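Local coordinates for pyroglutatmate porin OpdO (Pseudomonas aeruginosa, PDB 2Y0K), which probably forms a channel of the OprD porin family across the outer membrane, thought to admit pyroglutamate, at residues 260-265 and 304-309; 318-323 and 343-348. All coordinates share one frame; numbering follows the deposited sequence.

Contacts 1 and 2 lie about 10 Å apart, centre to centre, in the same wall of the porin barrel, on successive strands: 300-309 pairs with 260-270 in contact 1 and with 318-332 between the two, and 318-332 pairs with 335-350 in contact 2. Backbone bonds Y306 N to S322 O (2.8 Å) and Y308 N to F320 O (3.0 Å) probably close that middle seam. Contact 1 is a surface contact, contact 2 partly buried. Both have a detergent-facing side, with a histidine-tyrosine cluster among aliphatic residues in contact 1 and F320 and L347 beside S322 and T345 in contact 2, and a charge-rich side where M321 packs on R305 and D307. Both touch C8E chain G.

Contact 1. Residues 260-265 and 304-309; sequences HAVAAG and LRYDYD. With C8E ((hydroxyethyloxy)tri(ethyloxy)octane), chain G; C8E ((hydroxyethyloxy)tri(ethyloxy)octane), chain C; C8E ((hydroxyethyloxy)tri(ethyloxy)octane), chain I.
H260 and Y306 meet rim to rim: ND1 of H260 lies 2.7 Å from OH of Y306 in a hydrogen bond whose donor is not fixed, near the plane of both rings. Y306 reaches across to the imidazole because its CG stands anti to the backbone N (chi1 176°). One face of the H260 ring takes CE1 of Y308, 3.5 Å above the plane, and the opposite face takes C7 of detergent C8E (chain C), both toward the rim. V262 CG2 touches the edge of the Y306 ring at CD1 (3.7 Å), while C8E chain C lies over one ring face. This aromatic cluster is the tightly packed part; farther along, A264 CB meets L304 CD2 more loosely at 3.9 Å.

The other side carries small and charged groups. A261 and A263 set only methyls beside D307 and R305, whose own side chains pair with each other: R305 presents NE and NH2 side-on to D307, NE to OD1 at 2.7 Å, almost in the guanidinium plane. A water bonds D307 OD1 (2.6 Å) and, weakly, A261 O, bridging the carboxylate and the strand backbone. Reciprocal backbone bonds join A261 with D307 and A263 with R305. This is the antiparallel strand pairing of an outer-membrane beta barrel, apolar and aromatic residues facing the detergent that stands in for lipid, with charged ones opposite.

Contact 2. Residues 318-323 and 343-348; sequences LSFMSR and RNTDLG. With C8E ((hydroxyethyloxy)tri(ethyloxy)octane), chain J; C8E ((hydroxyethyloxy)tri(ethyloxy)octane), chain G.
A beta hairpin of the porin barrel, strands 318-332 and 335-350, brings 318-323 and 343-348 together with their directions 179° apart. Three hydrogen-bonded antiparallel pairs, S319 with G348, M321 with D346 and R323 with N344, each give two backbone bonds; the non-hydrogen-bonded pairs F320-L347 and S322-T345 lie between them.

F320, S322, T345 and L347 share the detergent-facing side. The F320 ring meets CG2 of T345 through CE1 at 3.5 Å, an oblique approach. That methyl stands anti to the backbone N of T345, with OG1 turned beside the N (chi1 -50°). L318 CD1 touches L347 CD1 (4.1 Å) and comes within 3.8 Å of C6 of C8E chain J, whose chain end also packs on L347. S322 OG lies close to the C8E molecule of chain G.

The other side is mostly polar, with M321 among the charged groups. M321 and D346 run side by side, and the bends at chi2 and chi3 of M321 bring CE against the carboxylate carbon CG of D346 (3.4 Å). The same methyl lies over one face of the R323 guanidinium, toward its rim. R323 extends from CG to NE across N344, its guanidinium plane 67° from the amide. D346 OD2 also forms a long, weak ion pair with R364 of strand 360-370. At the G348 end, a water lies 3.1 Å from S319 OG and donates a weak hydrogen bond to D346 O at 3.0 Å.

Contact 1. Residues 260-265 and 304-309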
loop_
_atom_site.group_PDB
_atom_site.type_symbol
_atom_site.label_atom_id
_atom_site.label_comp_id
_atom_site.label_asym_id
_atom_site.label_seq_id
_atom_site.Cartn_x
_atom_site.Cartn_y
_atom_site.Cartn_z
ATOM N N HIS A 260 -0.063 -2.474 -24.407
ATOM C CA HIS A 260 0.105 -1.099 -23.944
ATOM C C HIS A 260 -0.923 -0.745 -22.873
ATOM O O HIS A 260 -2.050 -1.240 -22.902
ATOM C CB HIS A 260 -0.072 -0.115 -25.098
ATOM C CG HIS A 260 0.841 -0.353 -26.259
ATOM N ND1 HIS A 260 2.142 0.104 -26.287
ATOM C CD2 HIS A 260 0.631 -0.967 -27.450
ATOM C CE1 HIS A 260 2.698 -0.231 -27.438
ATOM N NE2 HIS A 260 1.802 -0.881 -28.162
ATOM N N ALA A 261 -0.536 0.123 -21.942
ATOM C CA ALA A 261 -1.480 0.707 -20.994
ATOM C C ALA A 261 -1.137 2.170 -20.741
ATOM O O ALA A 261 0.022 2.519 -20.519
ATOM C CB ALA A 261 -1.501 -0.074 -19.689
ATOM N N VAL A 262 -2.151 3.019 -20.800
ATOM C CA VAL A 262 -2.007 4.426 -20.461
ATOM C C VAL A 262 -3.071 4.810 -19.439
ATOM O O VAL A 262 -4.244 4.409 -19.553
ATOM C CB VAL A 262 -2.126 5.339 -21.694
ATOM C CG1 VAL A 262 -2.259 6.790 -21.268
ATOM C CG2 VAL A 262 -0.917 5.174 -22.579
ATOM N N ALA A 263 -2.649 5.574 -18.436
ATOM C CA ALA A 263 -3.552 6.061 -17.400
ATOM C C ALA A 263 -3.404 7.578 -17.204
ATOM O O ALA A 263 -2.305 8.130 -17.299
ATOM C CB ALA A 263 -3.299 5.318 -16.089
ATOM N N ALA A 264 -4.518 8.247 -16.945
ATOM C CA ALA A 264 -4.502 9.667 -16.637
ATOM C C ALA A 264 -5.196 9.838 -15.315
ATOM O O ALA A 264 -6.266 9.278 -15.086
ATOM C CB ALA A 264 -5.218 10.471 -17.715
ATOM N N GLY A 265 -4.577 10.608 -14.434
ATOM C CA GLY A 265 -5.120 10.802 -13.104
ATOM C C GLY A 265 -5.265 12.266 -12.740
ATOM O O GLY A 265 -4.462 13.123 -13.143
ATOM N N LEU A 304 0.188 11.361 -15.762
ATOM C CA LEU A 304 0.140 10.508 -16.937
ATOM C C LEU A 304 1.042 9.318 -16.694
ATOM O O LEU A 304 2.165 9.465 -16.216
ATOM C CB LEU A 304 0.567 11.260 -18.202
ATOM C CG LEU A 304 -0.501 12.253 -18.673
ATOM C CD1 LEU A 304 0.009 13.182 -19.781
ATOM C CD2 LEU A 304 -1.738 11.488 -19.140
ATOM N N ARG A 305 0.544 8.137 -17.030
ATOM C CA ARG A 305 1.293 6.917 -16.814
ATOM C C ARG A 305 1.257 6.001 -18.037
ATOM O O ARG A 305 0.233 5.878 -18.703
ATOM C CB ARG A 305 0.762 6.181 -15.578
ATOM C CG ARG A 305 1.267 4.735 -15.486
ATOM C CD ARG A 305 1.012 4.100 -14.130
ATOM N NE ARG A 305 1.334 2.676 -14.151
ATOM C CZ ARG A 305 1.378 1.905 -13.075
ATOM N NH1 ARG A 305 1.106 2.428 -11.886
ATOM N NH2 ARG A 305 1.686 0.612 -13.193
ATOM N N TYR A 306 2.381 5.348 -18.314
ATOM C CA TYR A 306 2.458 4.372 -19.395
ATOM C C TYR A 306 3.057 3.042 -18.915
ATOM O O TYR A 306 4.003 3.034 -18.140
ATOM C CB TYR A 306 3.262 4.946 -20.578
ATOM C CG TYR A 306 3.463 3.946 -21.698
ATOM C CD1 TYR A 306 2.420 3.610 -22.555
ATOM C CD2 TYR A 306 4.685 3.309 -21.872
ATOM C CE1 TYR A 306 2.595 2.685 -23.565
ATOM C CE2 TYR A 306 4.870 2.375 -22.871
ATOM C CZ TYR A 306 3.830 2.071 -23.719
ATOM O OH TYR A 306 4.026 1.142 -24.713
ATOM N N ASP A 307 2.488 1.923 -19.367
ATOM C CA ASP A 307 3.035 0.586 -19.099
ATOM C C ASP A 307 3.159 -0.199 -20.395
ATOM O O ASP A 307 2.304 -0.104 -21.278
ATOM C CB ASP A 307 2.118 -0.221 -18.157
ATOM C CG ASP A 307 2.086 0.335 -16.753
ATOM O OD1 ASP A 307 1.408 1.355 -16.525
ATOM O OD2 ASP A 307 2.743 -0.247 -15.872
ATOM N N TYR A 308 4.212 -0.991 -20.513
ATOM C CA TYR A 308 4.282 -1.942 -21.611
ATOM C C TYR A 308 4.607 -3.348 -21.095
ATOM O O TYR A 308 5.539 -3.534 -20.307
ATOM C CB TYR A 308 5.302 -1.512 -22.668
ATOM C CG TYR A 308 5.249 -2.373 -23.900
ATOM C CD1 TYR A 308 4.211 -2.247 -24.808
ATOM C CD2 TYR A 308 6.214 -3.344 -24.138
ATOM C CE1 TYR A 308 4.144 -3.053 -25.939
ATOM C CE2 TYR A 308 6.160 -4.145 -25.267
ATOM C CZ TYR A 308 5.123 -3.993 -26.161
ATOM O OH TYR A 308 5.064 -4.797 -27.279
ATOM N N ASP A 309 3.826 -4.332 -21.526
ATOM C CA ASP A 309 4.123 -5.735 -21.199
ATOM C C ASP A 309 4.792 -6.390 -22.414
ATOM O O ASP A 309 4.203 -6.465 -23.485
ATOM C CB ASP A 309 2.842 -6.485 -20.816
ATOM C CG ASP A 309 3.121 -7.847 -20.157
ATOM O OD1 ASP A 309 4.174 -8.469 -20.451
ATOM O OD2 ASP A 309 2.282 -8.292 -19.332
HETATM O O9 C8E G . 2.376 9.573 -20.876
HETATM C C10 C8E G . 3.001 8.811 -19.856
HETATM C C11 C8E G . 4.500 8.787 -20.120
HETATM O O12 C8E G . 5.222 9.318 -19.025
HETATM C C13 C8E G . 6.401 9.945 -19.483
HETATM C C14 C8E G . 7.313 10.274 -18.318
HETATM O O15 C8E G . 8.116 11.373 -18.668
HETATM C C16 C8E G . 7.614 12.550 -18.064
HETATM C C7 C8E C . -0.655 3.088 -27.304
HETATM C C8 C8E C . 0.494 4.089 -27.333
HETATM O O9 C8E C . 0.213 5.157 -26.449
HETATM C C10 C8E C . 1.265 5.430 -25.540
HETATM C C11 C8E C . 2.199 6.507 -26.088
HETATM O O12 C8E C . 3.090 6.927 -25.070
HETATM C C1 C8E I . 10.460 0.987 -23.391
HETATM C C2 C8E I . 10.341 2.320 -24.136
HETATM C C3 C8E I . 9.043 3.051 -23.796
HETATM C C4 C8E I . 8.787 4.236 -24.723
HETATM C C5 C8E I . 7.299 4.372 -25.056
HETATM C C6 C8E I . 7.047 4.274 -26.561
HETATM C C7 C8E I . 5.597 4.544 -26.955
HETATM C C8 C8E I . 5.009 3.308 -27.641
HETATM O O9 C8E I . 3.936 3.654 -28.498
HETATM C C10 C8E I . 3.810 2.781 -29.607
HETATM C C11 C8E I . 2.332 2.707 -30.002
HETATM O O12 C8E I . 2.193 2.539 -31.399
HETATM C C13 C8E I . 0.958 1.960 -31.788
HETATM C C14 C8E I . 1.146 1.125 -33.061
HETATM O O15 C8E I . 0.613 1.787 -34.198
HETATM C C16 C8E I . -0.407 1.052 -34.858
HETATM C C17 C8E I . 0.024 0.551 -36.243
HETATM O O18 C8E I . 0.656 -0.715 -36.162
HETATM C C19 C8E I . 0.126 -1.559 -35.150
HETATM C C20 C8E I . 0.208 -3.040 -35.539
HETATM O O21 C8E I . 1.440 -3.626 -35.136
HETATM O O HOH W 1 -0.570 2.734 -17.607
#

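Contact 2. Residues 318-323 and 343-348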
loop_
_atom_site.group_PDB
_atom_site.type_symbol
_atom_site.label_atom_id
_atom_site.label_comp_id
_atom_site.label_asym_id
_atom_site.label_seq_id
_atom_site.Cartn_x
_atom_site.Cartn_y
_atom_site.Cartn_z
ATOM N N LEU A 318 9.683 -9.351 -18.860
ATOM C CA LEU A 318 10.210 -7.988 -18.947
ATOM C C LEU A 318 9.076 -6.982 -18.815
ATOM O O LEU A 318 8.058 -7.096 -19.492
ATOM C CB LEU A 318 10.944 -7.780 -20.274
ATOM C CG LEU A 318 11.572 -6.408 -20.540
ATOM C CD1 LEU A 318 12.447 -5.949 -19.381
ATOM C CD2 LEU A 318 12.380 -6.465 -21.827
ATOM N N SER A 319 9.233 -6.001 -17.936
ATOM C CA SER A 319 8.201 -4.972 -17.804
ATOM C C SER A 319 8.804 -3.582 -17.745
ATOM O O SER A 319 9.943 -3.404 -17.309
ATOM C CB SER A 319 7.337 -5.209 -16.563
ATOM O OG SER A 319 8.148 -5.354 -15.414
ATOM N N PHE A 320 8.025 -2.600 -18.183
ATOM C CA PHE A 320 8.442 -1.210 -18.118
ATOM C C PHE A 320 7.257 -0.356 -17.742
ATOM O O PHE A 320 6.140 -0.567 -18.225
ATOM C CB PHE A 320 9.029 -0.760 -19.457
ATOM C CG PHE A 320 9.230 0.726 -19.569
ATOM C CD1 PHE A 320 10.409 1.314 -19.152
ATOM C CD2 PHE A 320 8.244 1.531 -20.107
ATOM C CE1 PHE A 320 10.596 2.678 -19.259
ATOM C CE2 PHE A 320 8.426 2.899 -20.218
ATOM C CZ PHE A 320 9.602 3.472 -19.800
ATOM N N MET A 321 7.507 0.602 -16.862
ATOM C CA MET A 321 6.492 1.552 -16.451
ATOM C C MET A 321 7.128 2.940 -16.347
ATOM O O MET A 321 8.246 3.099 -15.859
ATOM C CB MET A 321 5.889 1.135 -15.110
ATOM C CG MET A 321 4.744 2.020 -14.627
ATOM S SD MET A 321 5.276 3.538 -13.808
ATOM C CE MET A 321 6.093 2.901 -12.346
ATOM N N SER A 322 6.420 3.949 -16.816
ATOM C CA SER A 322 6.913 5.299 -16.685
ATOM C C SER A 322 5.748 6.206 -16.322
ATOM O O SER A 322 4.662 6.086 -16.886
ATOM C CB SER A 322 7.588 5.746 -17.985
ATOM O OG SER A 322 7.918 7.115 -17.923
ATOM N N ARG A 323 5.964 7.103 -15.365
ATOM C CA ARG A 323 4.897 8.016 -14.992
ATOM C C ARG A 323 5.396 9.387 -14.590
ATOM O O ARG A 323 6.539 9.552 -14.169
ATOM C CB ARG A 323 3.999 7.425 -13.895
ATOM C CG ARG A 323 4.732 7.009 -12.646
ATOM C CD ARG A 323 3.791 6.402 -11.599
ATOM N NE ARG A 323 4.579 5.880 -10.495
ATOM C CZ ARG A 323 4.156 4.983 -9.605
ATOM N NH1 ARG A 323 2.916 4.508 -9.657
ATOM N NH2 ARG A 323 4.986 4.564 -8.656
ATOM N N ARG A 343 8.956 12.311 -11.473
ATOM C CA ARG A 343 9.026 11.344 -12.548
ATOM C C ARG A 343 9.402 10.001 -11.926
ATOM O O ARG A 343 10.301 9.948 -11.085
ATOM C CB ARG A 343 10.087 11.773 -13.560
ATOM C CG ARG A 343 10.246 10.822 -14.731
ATOM C CD ARG A 343 11.546 11.099 -15.474
ATOM N NE ARG A 343 11.646 12.511 -15.824
ATOM C CZ ARG A 343 12.596 13.338 -15.392
ATOM N NH1 ARG A 343 13.563 12.898 -14.597
ATOM N NH2 ARG A 343 12.578 14.609 -15.767
ATOM N N ASN A 344 8.694 8.933 -12.294
ATOM C CA ASN A 344 9.113 7.574 -11.906
ATOM C C ASN A 344 9.333 6.706 -13.137
ATOM O O ASN A 344 8.581 6.793 -14.106
ATOM C CB ASN A 344 8.064 6.850 -11.033
ATOM C CG ASN A 344 7.755 7.560 -9.728
ATOM O OD1 ASN A 344 8.539 8.372 -9.232
ATOM N ND2 ASN A 344 6.603 7.238 -9.155
ATOM N N THR A 345 10.324 5.829 -13.074
ATOM C CA THR A 345 10.479 4.798 -14.091
ATOM C C THR A 345 10.790 3.447 -13.440
ATOM O O THR A 345 11.719 3.344 -12.631
ATOM C CB THR A 345 11.590 5.186 -15.092
ATOM O OG1 THR A 345 11.355 6.523 -15.558
ATOM C CG2 THR A 345 11.618 4.237 -16.277
ATOM N N ASP A 346 9.995 2.430 -13.772
ATOM C CA ASP A 346 10.236 1.055 -13.316
ATOM C C ASP A 346 10.662 0.158 -14.479
ATOM O O ASP A 346 9.948 0.025 -15.484
ATOM C CB ASP A 346 8.977 0.443 -12.687
ATOM C CG ASP A 346 8.694 0.960 -11.294
ATOM O OD1 ASP A 346 9.231 2.017 -10.905
ATOM O OD2 ASP A 346 7.905 0.307 -10.585
ATOM N N LEU A 347 11.821 -0.466 -14.330
ATOM C CA LEU A 347 12.299 -1.452 -15.284
ATOM C C LEU A 347 12.520 -2.774 -14.543
ATOM O O LEU A 347 13.267 -2.834 -13.565
ATOM C CB LEU A 347 13.598 -0.968 -15.931
ATOM C CG LEU A 347 14.266 -1.860 -16.989
ATOM C CD1 LEU A 347 13.316 -2.167 -18.141
ATOM C CD2 LEU A 347 15.521 -1.186 -17.516
ATOM N N GLY A 348 11.872 -3.836 -15.003
ATOM C CA GLY A 348 11.938 -5.095 -14.287
ATOM C C GLY A 348 11.993 -6.336 -15.153
ATOM O O GLY A 348 11.402 -6.391 -16.238
HETATM C C1 C8E J . 16.733 -4.201 -14.536
HETATM C C2 C8E J . 16.088 -5.039 -15.639
HETATM C C3 C8E J . 17.051 -5.241 -16.809
HETATM C C4 C8E J . 16.473 -6.153 -17.894
HETATM C C5 C8E J . 17.048 -5.801 -19.270
HETATM C C6 C8E J . 16.055 -6.048 -20.408
HETATM C C7 C8E J . 16.258 -7.399 -21.108
HETATM C C8 C8E J . 16.215 -8.578 -20.131
HETATM O O9 C8E J . 15.508 -9.674 -20.691
HETATM C C10 C8E J . 16.335 -10.655 -21.278
HETATM C C11 C8E J . 15.465 -11.719 -21.954
HETATM O O12 C8E J . 16.265 -12.766 -22.478
HETATM C C13 C8E J . 16.148 -13.963 -21.733
HETATM O O9 C8E G . 2.376 9.573 -20.876
HETATM C C10 C8E G . 3.001 8.811 -19.856
HETATM C C11 C8E G . 4.500 8.787 -20.120
HETATM O O12 C8E G . 5.222 9.318 -19.025
HETATM C C13 C8E G . 6.401 9.945 -19.483
HETATM C C14 C8E G . 7.313 10.274 -18.318
HETATM O O15 C8E G . 8.116 11.373 -18.668
HETATM C C16 C8E G . 7.614 12.550 -18.064
HETATM O O HOH W 2 8.322 -2.396 -14.618
#